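PDB 3HIN: putative 3-hydroxybutyryl-CoA dehydratase from Rhodopseudomonas palustris, which probably acts as a lyase of the enoyl-CoA hydratase/isomerase (crotonase) family, consistent with hydration or dehydration of acyl-CoA thioesters. Local coordinates for residues D21-I29 with Y198-A209; V107-I118 with A128-Y139. One frame throughout, in Å; residues are numbered along the deposited sequence.

Contact 1: D21-I29 with Y198-A209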
loop_
_atom_site.group_PDB
_atom_site.type_symbol
_atom_site.label_atom_id
_atom_site.label_comp_id
_atom_site.label_asym_id
_atom_site.label_seq_id
_atom_site.Cartn_x
_atom_site.Cartn_y
_atom_site.Cartn_z
ATOM N N ASP A 21 -18.113 -6.835 -32.156
ATOM C CA ASP A 21 -18.802 -6.124 -33.251
ATOM C C ASP A 21 -18.732 -4.646 -32.951
ATOM O O ASP A 21 -18.305 -4.244 -31.888
ATOM C CB ASP A 21 -20.264 -6.571 -33.371
ATOM C CG ASP A 21 -20.818 -6.407 -34.781
ATOM O OD1 ASP A 21 -20.089 -6.001 -35.735
ATOM O OD2 ASP A 21 -22.018 -6.686 -34.929
ATOM N N THR A 22 -19.232 -3.856 -33.880
ATOM C CA THR A 22 -19.277 -2.423 -33.754
ATOM C C THR A 22 -20.703 -2.113 -34.113
ATOM O O THR A 22 -21.103 -2.365 -35.257
ATOM C CB THR A 22 -18.344 -1.798 -34.784
ATOM O OG1 THR A 22 -17.019 -2.134 -34.403
ATOM C CG2 THR A 22 -18.470 -0.256 -34.823
ATOM N N VAL A 23 -21.483 -1.621 -33.145
ATOM C CA VAL A 23 -22.839 -1.162 -33.441
ATOM C C VAL A 23 -22.916 0.365 -33.288
ATOM O O VAL A 23 -22.887 0.878 -32.171
ATOM C CB VAL A 23 -23.882 -1.843 -32.564
ATOM C CG1 VAL A 23 -25.300 -1.507 -33.104
ATOM C CG2 VAL A 23 -23.659 -3.347 -32.543
ATOM N N GLY A 24 -22.979 1.085 -34.415
ATOM C CA GLY A 24 -22.851 2.542 -34.388
ATOM C C GLY A 24 -21.519 2.858 -33.733
ATOM O O GLY A 24 -20.505 2.326 -34.131
ATOM N N PRO A 25 -21.509 3.706 -32.698
ATOM C CA PRO A 25 -20.174 4.060 -32.186
ATOM C C PRO A 25 -19.778 3.230 -30.940
ATOM O O PRO A 25 -18.907 3.643 -30.158
ATOM C CB PRO A 25 -20.353 5.542 -31.841
ATOM C CG PRO A 25 -21.745 5.548 -31.192
ATOM C CD PRO A 25 -22.573 4.530 -32.081
ATOM N N VAL A 26 -20.472 2.106 -30.750
ATOM C CA VAL A 26 -20.248 1.203 -29.637
ATOM C C VAL A 26 -19.545 -0.088 -30.078
ATOM O O VAL A 26 -20.076 -0.888 -30.893
ATOM C CB VAL A 26 -21.569 0.823 -28.934
ATOM C CG1 VAL A 26 -21.284 0.003 -27.632
ATOM C CG2 VAL A 26 -22.340 2.105 -28.596
ATOM N N LEU A 27 -18.350 -0.272 -29.542
ATOM C CA LEU A 27 -17.596 -1.512 -29.710
ATOM C C LEU A 27 -18.163 -2.536 -28.745
ATOM O O LEU A 27 -18.113 -2.346 -27.524
ATOM C CB LEU A 27 -16.137 -1.270 -29.419
ATOM C CG LEU A 27 -15.158 -2.440 -29.628
ATOM C CD1 LEU A 27 -14.961 -2.717 -31.122
ATOM C CD2 LEU A 27 -13.857 -2.195 -28.905
ATOM N N THR A 28 -18.758 -3.595 -29.274
ATOM C CA THR A 28 -19.275 -4.588 -28.383
ATOM C C THR A 28 -18.375 -5.788 -28.310
ATOM O O THR A 28 -17.914 -6.272 -29.360
ATOM C CB THR A 28 -20.720 -5.001 -28.735
ATOM O OG1 THR A 28 -20.737 -5.775 -29.936
ATOM C CG2 THR A 28 -21.598 -3.716 -28.830
ATOM N N ILE A 29 -18.182 -6.294 -27.091
ATOM C CA ILE A 29 -17.212 -7.339 -26.833
ATOM C C ILE A 29 -17.834 -8.502 -26.067
ATOM O O ILE A 29 -18.012 -8.438 -24.846
ATOM C CB ILE A 29 -16.049 -6.811 -25.991
ATOM C CG1 ILE A 29 -15.264 -5.738 -26.735
ATOM C CG2 ILE A 29 -15.102 -7.976 -25.678
ATOM C CD1 ILE A 29 -14.102 -5.082 -25.863
ATOM N N TYR A 198 -27.906 -6.590 -21.984
ATOM C CA TYR A 198 -27.235 -6.194 -23.234
ATOM C C TYR A 198 -27.933 -5.001 -23.880
ATOM O O TYR A 198 -27.298 -4.001 -24.253
ATOM C CB TYR A 198 -27.196 -7.359 -24.247
ATOM C CG TYR A 198 -26.658 -6.937 -25.589
ATOM C CD1 TYR A 198 -25.262 -6.865 -25.835
ATOM C CD2 TYR A 198 -27.537 -6.582 -26.611
ATOM C CE1 TYR A 198 -24.772 -6.442 -27.088
ATOM C CE2 TYR A 198 -27.083 -6.195 -27.850
ATOM C CZ TYR A 198 -25.712 -6.108 -28.099
ATOM O OH TYR A 198 -25.303 -5.684 -29.362
ATOM N N ASP A 199 -29.239 -5.132 -24.016
ATOM C CA ASP A 199 -30.077 -4.095 -24.613
ATOM C C ASP A 199 -29.893 -2.813 -23.811
ATOM O O ASP A 199 -29.600 -1.769 -24.377
ATOM C CB ASP A 199 -31.529 -4.566 -24.616
ATOM C CG ASP A 199 -31.843 -5.516 -25.804
ATOM O OD1 ASP A 199 -31.046 -5.608 -26.782
ATOM O OD2 ASP A 199 -32.932 -6.143 -25.792
ATOM N N LYS A 200 -30.027 -2.897 -22.491
ATOM C CA LYS A 200 -29.847 -1.696 -21.661
ATOM C C LYS A 200 -28.415 -1.129 -21.845
ATOM O O LYS A 200 -28.211 0.082 -22.044
ATOM C CB LYS A 200 -30.149 -1.961 -20.176
ATOM C CG LYS A 200 -29.926 -0.710 -19.306
ATOM C CD LYS A 200 -30.996 0.385 -19.663
ATOM C CE LYS A 200 -31.107 1.468 -18.593
ATOM N NZ LYS A 200 -32.083 2.541 -18.952
ATOM N N ALA A 201 -27.427 -2.008 -21.817
ATOM C CA ALA A 201 -26.040 -1.572 -21.828
ATOM C C ALA A 201 -25.810 -0.872 -23.120
ATOM O O ALA A 201 -25.066 0.123 -23.156
ATOM C CB ALA A 201 -25.073 -2.761 -21.681
ATOM N N LEU A 202 -26.437 -1.373 -24.185
ATOM C CA LEU A 202 -26.255 -0.744 -25.468
ATOM C C LEU A 202 -26.975 0.607 -25.551
ATOM O O LEU A 202 -26.464 1.555 -26.147
ATOM C CB LEU A 202 -26.668 -1.676 -26.589
ATOM C CG LEU A 202 -26.253 -1.253 -28.014
ATOM C CD1 LEU A 202 -24.750 -1.156 -28.238
ATOM C CD2 LEU A 202 -26.872 -2.163 -29.150
ATOM N N GLU A 203 -28.143 0.759 -24.963
ATOM C CA GLU A 203 -28.664 2.118 -24.947
ATOM C C GLU A 203 -27.820 3.091 -24.090
ATOM O O GLU A 203 -27.682 4.256 -24.443
ATOM C CB GLU A 203 -30.150 2.165 -24.594
ATOM C CG GLU A 203 -30.378 1.964 -23.135
ATOM C CD GLU A 203 -31.509 2.824 -22.560
ATOM O OE1 GLU A 203 -32.661 2.643 -23.043
ATOM O OE2 GLU A 203 -31.224 3.600 -21.589
ATOM N N LEU A 204 -27.250 2.623 -22.979
ATOM C CA LEU A 204 -26.295 3.436 -22.239
ATOM C C LEU A 204 -25.093 3.782 -23.076
ATOM O O LEU A 204 -24.631 4.904 -23.030
ATOM C CB LEU A 204 -25.846 2.781 -20.939
ATOM C CG LEU A 204 -26.988 2.586 -19.934
ATOM C CD1 LEU A 204 -26.468 1.870 -18.720
ATOM C CD2 LEU A 204 -27.526 3.888 -19.473
ATOM N N GLY A 205 -24.578 2.837 -23.862
ATOM C CA GLY A 205 -23.372 3.153 -24.694
ATOM C C GLY A 205 -23.720 4.225 -25.740
ATOM O O GLY A 205 -22.961 5.171 -25.962
ATOM N N ASN A 206 -24.888 4.109 -26.373
ATOM C CA ASN A 206 -25.329 5.187 -27.298
ATOM C C ASN A 206 -25.449 6.558 -26.620
ATOM O O ASN A 206 -25.161 7.610 -27.263
ATOM C CB ASN A 206 -26.661 4.849 -28.042
ATOM C CG ASN A 206 -26.498 3.700 -29.014
ATOM O OD1 ASN A 206 -27.279 2.732 -28.993
ATOM N ND2 ASN A 206 -25.444 3.781 -29.859
ATOM N N ARG A 207 -25.847 6.554 -25.338
ATOM C CA ARG A 207 -26.003 7.820 -24.584
ATOM C C ARG A 207 -24.651 8.468 -24.228
ATOM O O ARG A 207 -24.435 9.639 -24.555
ATOM C CB ARG A 207 -26.969 7.659 -23.370
ATOM C CG ARG A 207 -26.937 8.806 -22.345
ATOM C CD ARG A 207 -27.562 10.095 -22.975
ATOM N NE ARG A 207 -27.443 11.213 -22.054
ATOM C CZ ARG A 207 -26.320 11.893 -21.794
ATOM N NH1 ARG A 207 -25.203 11.583 -22.408
ATOM N NH2 ARG A 207 -26.318 12.915 -20.929
ATOM N N VAL A 208 -23.722 7.705 -23.628
ATOM C CA VAL A 208 -22.380 8.226 -23.317
ATOM C C VAL A 208 -21.694 8.655 -24.605
ATOM O O VAL A 208 -20.873 9.582 -24.619
ATOM C CB VAL A 208 -21.483 7.234 -22.484
ATOM C CG1 VAL A 208 -22.120 6.900 -21.166
ATOM C CG2 VAL A 208 -21.204 5.923 -23.297
ATOM N N ALA A 209 -22.083 8.022 -25.704
ATOM C CA ALA A 209 -21.482 8.335 -27.025
ATOM C C ALA A 209 -21.668 9.789 -27.429
ATOM O O ALA A 209 -20.916 10.299 -28.261
ATOM C CB ALA A 209 -22.078 7.445 -28.088
HETATM O O HOH W 1 -22.939 -6.526 -30.745
#

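Contact 2: V107-I118 with A128-Y139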
loop_
_atom_site.group_PDB
_atom_site.type_symbol
_atom_site.label_atom_id
_atom_site.label_comp_id
_atom_site.label_asym_id
_atom_site.label_seq_id
_atom_site.Cartn_x
_atom_site.Cartn_y
_atom_site.Cartn_z
ATOM N N VAL A 107 -12.708 5.658 -23.563
ATOM C CA VAL A 107 -14.165 5.796 -23.539
ATOM C C VAL A 107 -14.811 4.981 -22.435
ATOM O O VAL A 107 -14.184 4.056 -21.877
ATOM C CB VAL A 107 -14.733 5.388 -24.903
ATOM C CG1 VAL A 107 -14.171 6.345 -25.957
ATOM C CG2 VAL A 107 -14.446 3.894 -25.206
ATOM N N PRO A 108 -16.083 5.308 -22.101
ATOM C CA PRO A 108 -16.604 4.502 -20.978
ATOM C C PRO A 108 -16.895 3.053 -21.369
ATOM O O PRO A 108 -17.348 2.778 -22.483
ATOM C CB PRO A 108 -17.909 5.166 -20.608
ATOM C CG PRO A 108 -18.062 6.392 -21.506
ATOM C CD PRO A 108 -16.883 6.527 -22.381
ATOM N N VAL A 109 -16.680 2.166 -20.402
ATOM C CA VAL A 109 -16.954 0.741 -20.558
ATOM C C VAL A 109 -18.147 0.341 -19.699
ATOM O O VAL A 109 -18.190 0.630 -18.479
ATOM C CB VAL A 109 -15.754 -0.064 -20.146
ATOM C CG1 VAL A 109 -16.012 -1.567 -20.329
ATOM C CG2 VAL A 109 -14.537 0.385 -20.947
ATOM N N ILE A 110 -19.112 -0.330 -20.341
ATOM C CA ILE A 110 -20.299 -0.777 -19.673
ATOM C C ILE A 110 -20.289 -2.298 -19.690
ATOM O O ILE A 110 -20.134 -2.883 -20.747
ATOM C CB ILE A 110 -21.605 -0.199 -20.394
ATOM C CG1 ILE A 110 -21.542 1.342 -20.463
ATOM C CG2 ILE A 110 -22.915 -0.648 -19.682
ATOM C CD1 ILE A 110 -21.559 1.868 -21.845
ATOM N N ALA A 111 -20.517 -2.933 -18.551
ATOM C CA ALA A 111 -20.604 -4.404 -18.503
ATOM C C ALA A 111 -22.071 -4.835 -18.337
ATOM O O ALA A 111 -22.767 -4.345 -17.437
ATOM C CB ALA A 111 -19.754 -4.926 -17.336
ATOM N N ALA A 112 -22.545 -5.711 -19.217
ATOM C CA ALA A 112 -23.882 -6.222 -19.157
ATOM C C ALA A 112 -23.810 -7.509 -18.382
ATOM O O ALA A 112 -23.137 -8.449 -18.833
ATOM C CB ALA A 112 -24.436 -6.428 -20.620
ATOM N N LEU A 113 -24.396 -7.551 -17.180
ATOM C CA LEU A 113 -24.243 -8.726 -16.305
ATOM C C LEU A 113 -25.472 -9.660 -16.295
ATOM O O LEU A 113 -26.600 -9.217 -16.249
ATOM C CB LEU A 113 -23.871 -8.289 -14.895
ATOM C CG LEU A 113 -22.743 -7.248 -14.813
ATOM C CD1 LEU A 113 -22.545 -6.919 -13.339
ATOM C CD2 LEU A 113 -21.449 -7.768 -15.408
ATOM N N LYS A 114 -25.253 -10.959 -16.407
ATOM C CA LYS A 114 -26.346 -11.941 -16.245
ATOM C C LYS A 114 -25.712 -13.190 -15.669
ATOM O O LYS A 114 -24.514 -13.319 -15.775
ATOM C CB LYS A 114 -26.968 -12.289 -17.618
ATOM C CG LYS A 114 -25.996 -12.946 -18.628
ATOM C CD LYS A 114 -26.662 -12.977 -20.011
ATOM C CE LYS A 114 -25.618 -13.288 -21.067
ATOM N NZ LYS A 114 -26.152 -13.296 -22.500
ATOM N N GLY A 115 -26.511 -14.095 -15.090
ATOM C CA GLY A 115 -26.032 -15.405 -14.646
ATOM C C GLY A 115 -24.789 -15.207 -13.792
ATOM O O GLY A 115 -24.685 -14.264 -13.056
ATOM N N ALA A 116 -23.819 -16.080 -13.937
ATOM C CA ALA A 116 -22.648 -16.054 -13.062
ATOM C C ALA A 116 -21.741 -14.828 -13.273
ATOM O O ALA A 116 -21.410 -14.457 -14.409
ATOM C CB ALA A 116 -21.878 -17.415 -13.190
ATOM N N VAL A 117 -21.426 -14.124 -12.178
ATOM C CA VAL A 117 -20.440 -13.004 -12.193
ATOM C C VAL A 117 -19.598 -13.247 -10.979
ATOM O O VAL A 117 -19.810 -12.673 -9.901
ATOM C CB VAL A 117 -21.130 -11.625 -12.076
ATOM C CG1 VAL A 117 -20.078 -10.509 -12.124
ATOM C CG2 VAL A 117 -22.329 -11.436 -13.223
ATOM N N ILE A 118 -18.696 -14.191 -11.097
ATOM C CA ILE A 118 -18.053 -14.635 -9.899
ATOM C C ILE A 118 -16.535 -14.657 -10.042
ATOM O O ILE A 118 -16.031 -14.941 -11.133
ATOM C CB ILE A 118 -18.619 -16.014 -9.389
ATOM C CG1 ILE A 118 -18.049 -17.179 -10.158
ATOM C CG2 ILE A 118 -20.161 -16.088 -9.450
ATOM C CD1 ILE A 118 -18.977 -18.520 -9.967
ATOM N N ALA A 128 -15.010 -2.260 -15.085
ATOM C CA ALA A 128 -15.910 -1.481 -15.939
ATOM C C ALA A 128 -16.360 -0.249 -15.170
ATOM O O ALA A 128 -16.317 -0.240 -13.938
ATOM C CB ALA A 128 -17.084 -2.282 -16.303
ATOM N N HIS A 129 -16.789 0.777 -15.896
ATOM C CA HIS A 129 -17.268 2.006 -15.275
ATOM C C HIS A 129 -18.682 1.955 -14.827
ATOM O O HIS A 129 -19.016 2.557 -13.826
ATOM C CB HIS A 129 -17.090 3.184 -16.242
ATOM C CG HIS A 129 -15.706 3.275 -16.731
ATOM N ND1 HIS A 129 -15.365 3.082 -18.046
ATOM C CD2 HIS A 129 -14.543 3.396 -16.050
ATOM C CE1 HIS A 129 -14.048 3.138 -18.165
ATOM N NE2 HIS A 129 -13.531 3.328 -16.965
ATOM N N ILE A 130 -19.528 1.298 -15.618
ATOM C CA ILE A 130 -20.969 1.097 -15.309
ATOM C C ILE A 130 -21.290 -0.389 -15.492
ATOM O O ILE A 130 -20.817 -1.029 -16.417
ATOM C CB ILE A 130 -21.800 1.902 -16.266
ATOM C CG1 ILE A 130 -21.504 3.406 -16.101
ATOM C CG2 ILE A 130 -23.359 1.594 -16.202
ATOM C CD1 ILE A 130 -22.126 4.228 -17.230
ATOM N N ARG A 131 -22.130 -0.926 -14.632
ATOM C CA ARG A 131 -22.553 -2.312 -14.755
ATOM C C ARG A 131 -24.065 -2.217 -14.814
ATOM O O ARG A 131 -24.676 -1.381 -14.084
ATOM C CB ARG A 131 -22.068 -3.131 -13.516
ATOM C CG ARG A 131 -20.577 -3.512 -13.475
ATOM C CD ARG A 131 -20.033 -3.711 -12.024
ATOM N NE ARG A 131 -20.108 -2.415 -11.333
ATOM C CZ ARG A 131 -19.291 -1.384 -11.590
ATOM N NH1 ARG A 131 -19.495 -0.181 -10.982
ATOM N NH2 ARG A 131 -18.259 -1.516 -12.437
ATOM N N VAL A 132 -24.675 -3.050 -15.678
ATOM C CA VAL A 132 -26.106 -3.226 -15.751
ATOM C C VAL A 132 -26.327 -4.711 -15.487
ATOM O O VAL A 132 -25.686 -5.573 -16.150
ATOM C CB VAL A 132 -26.688 -2.878 -17.136
ATOM C CG1 VAL A 132 -28.181 -2.894 -17.042
ATOM C CG2 VAL A 132 -26.237 -1.529 -17.594
ATOM N N ALA A 133 -27.172 -4.997 -14.501
ATOM C CA ALA A 133 -27.441 -6.358 -14.089
ATOM C C ALA A 133 -28.886 -6.750 -14.421
ATOM O O ALA A 133 -29.830 -6.059 -13.994
ATOM C CB ALA A 133 -27.133 -6.563 -12.606
ATOM N N GLU A 134 -29.023 -7.819 -15.240
ATOM C CA GLU A 134 -30.271 -8.613 -15.392
ATOM C C GLU A 134 -30.663 -9.370 -14.113
ATOM O O GLU A 134 -29.788 -9.643 -13.285
ATOM C CB GLU A 134 -30.030 -9.721 -16.440
ATOM C CG GLU A 134 -30.549 -9.410 -17.726
ATOM C CD GLU A 134 -30.154 -10.399 -18.802
ATOM O OE1 GLU A 134 -30.388 -11.633 -18.715
ATOM O OE2 GLU A 134 -29.661 -9.853 -19.786
ATOM N N ALA A 135 -31.931 -9.798 -13.977
ATOM C CA ALA A 135 -32.323 -10.478 -12.748
ATOM C C ALA A 135 -31.468 -11.715 -12.407
ATOM O O ALA A 135 -31.300 -12.029 -11.232
ATOM C CB ALA A 135 -33.776 -10.874 -12.800
ATOM N N SER A 136 -30.946 -12.426 -13.420
ATOM C CA SER A 136 -30.268 -13.721 -13.198
ATOM C C SER A 136 -28.818 -13.542 -12.684
ATOM O O SER A 136 -28.173 -14.513 -12.256
ATOM C CB SER A 136 -30.231 -14.517 -14.506
ATOM O OG SER A 136 -29.416 -13.769 -15.435
ATOM N N ALA A 137 -28.306 -12.313 -12.696
ATOM C CA ALA A 137 -26.870 -12.097 -12.389
ATOM C C ALA A 137 -26.713 -12.427 -10.924
ATOM O O ALA A 137 -27.614 -12.121 -10.101
ATOM C CB ALA A 137 -26.465 -10.647 -12.699
ATOM N N TYR A 138 -25.615 -13.087 -10.578
ATOM C CA TYR A 138 -25.333 -13.346 -9.163
ATOM C C TYR A 138 -23.838 -13.258 -8.930
ATOM O O TYR A 138 -23.057 -13.553 -9.837
ATOM C CB TYR A 138 -25.903 -14.695 -8.691
ATOM C CG TYR A 138 -25.376 -15.902 -9.438
ATOM C CD1 TYR A 138 -24.294 -16.600 -8.961
ATOM C CD2 TYR A 138 -25.972 -16.351 -10.627
ATOM C CE1 TYR A 138 -23.796 -17.708 -9.622
ATOM C CE2 TYR A 138 -25.501 -17.507 -11.308
ATOM C CZ TYR A 138 -24.402 -18.160 -10.783
ATOM O OH TYR A 138 -23.869 -19.263 -11.388
ATOM N N TYR A 139 -23.463 -12.845 -7.723
ATOM C CA TYR A 139 -22.108 -12.384 -7.408
ATOM C C TYR A 139 -21.519 -13.215 -6.286
ATOM O O TYR A 139 -22.243 -13.584 -5.303
ATOM C CB TYR A 139 -22.137 -10.966 -6.895
ATOM C CG TYR A 139 -22.826 -9.996 -7.815
ATOM C CD1 TYR A 139 -22.180 -9.545 -8.985
ATOM C CD2 TYR A 139 -24.128 -9.564 -7.555
ATOM C CE1 TYR A 139 -22.794 -8.689 -9.850
ATOM C CE2 TYR A 139 -24.794 -8.668 -8.441
ATOM C CZ TYR A 139 -24.093 -8.227 -9.566
ATOM O OH TYR A 139 -24.671 -7.366 -10.450
#

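Contact 1: D21-I29 with Y198-A209
Leu202 holds CG anti to its backbone N (chi1 -168°), which carries CD1 out from the helix to Val26, whose anti branch, CG1 (chi1 -173°), comes to meet it. The two side chains pass at a slant, with Leu202 CD1 3.7 Å from Val26 CG1 and 4.1 Å from Thr28 CG2. The other leucine methyl, CD2, looks toward Val23 CG1 at 4.3 Å. Val26 CG2 turns to the helix backbone, 3.8 Å from Gly205 C; with no side chain there, the strand comes close, CA of Val26 lying 6.2 Å from that of Gly205. At the hairpin turn, Pro25 CG rests on Ala209 CB at 3.7 Å, and the Asn206 side chain crosses Pro25 at about a right angle, its amide end meeting CD of the proline and CG2 of Val26. At the Tyr198 end of this largely apolar interface, a water 2.9 Å from Tyr198 OH probably links it to Thr28 OG1, though the threonine leg is doubtfully short. The hairpin closes through a type II' turn from Val23 to Val26. Helix 198-208 runs roughly antiparallel to strand 26-29, at 150°, with their axes 9.2 Å apart, covering a beta-hairpin at the sheet edge as in the layered crotonase fold. Strand 61-66 pairs with strand 26-31 under the same helix, Val63 touching both Val26 and Ala201, while the Tyr198 ring meets that of His65.

Contact 2: V107-I118 with A128-Y139
The His129 ring stands edge-on to the backbone of Val109, so that ND1 accepts the Val109 N-H in the ring plane and nearly straight (2.8 Å, 171°). Val109 O receives both His129 N and Ile130 N, starting a parallel pairing that runs to Leu113 and Ala133. On one face, Ile110 and Val132 lie side by side, their CG2 methyls 4.0 Å apart. On the other, Leu113 lies alongside Arg131, and its CD1 reaches the edge of the Tyr139 ring, 3.6 Å from OH, the two side chains nearly perpendicular. Beyond Leu113 the register shifts by two residues around the Glu134-Ala137 turn, where Ser136 OG accepts Gly115 N at 2.9 Å. Pairing then resumes, and Tyr138, with CG between its backbone N and carbonyl carbon (chi1 59°), swings its ring face over Ala116 CA in a CH-pi contact, 3.8 Å to the centroid. Val117 lies along Tyr139. Strand 116-118 and helix 120-127 connect strand 109-113 to its parallel neighbour 130-134, a beta-alpha-beta link of the crotonase fold; this helix packs on Leu113 and Val117, helix 197-208 lies on the Ile110 and Val132 face, and strand 61-66 pairs along the other edge of 109-113.

Overall arrangement
Both contacts reach the six-stranded mixed sheet and meet through helix 197-208; contact 2 also runs on into a second, smaller sheet through 116-118 and 138-139. Contact 1 sets the helix against the hairpin at one edge of the sheet, whereas contact 2 joins two strands farther across it, with strand 61-66 between. Their centres are 14 Å apart, yet they touch: Leu204 CD1 lies 3.6 Å from Val132 CG2, and Ala201 CB lies 3.6 Å from Ile110 CG2. The helix thus bridges strands 26-31, 61-66, 109-113 and 130-134 on one face, while helix 120-127 packs against residues on the other face of contact 2. This layering of sheet and helices belongs to the crotonase fold.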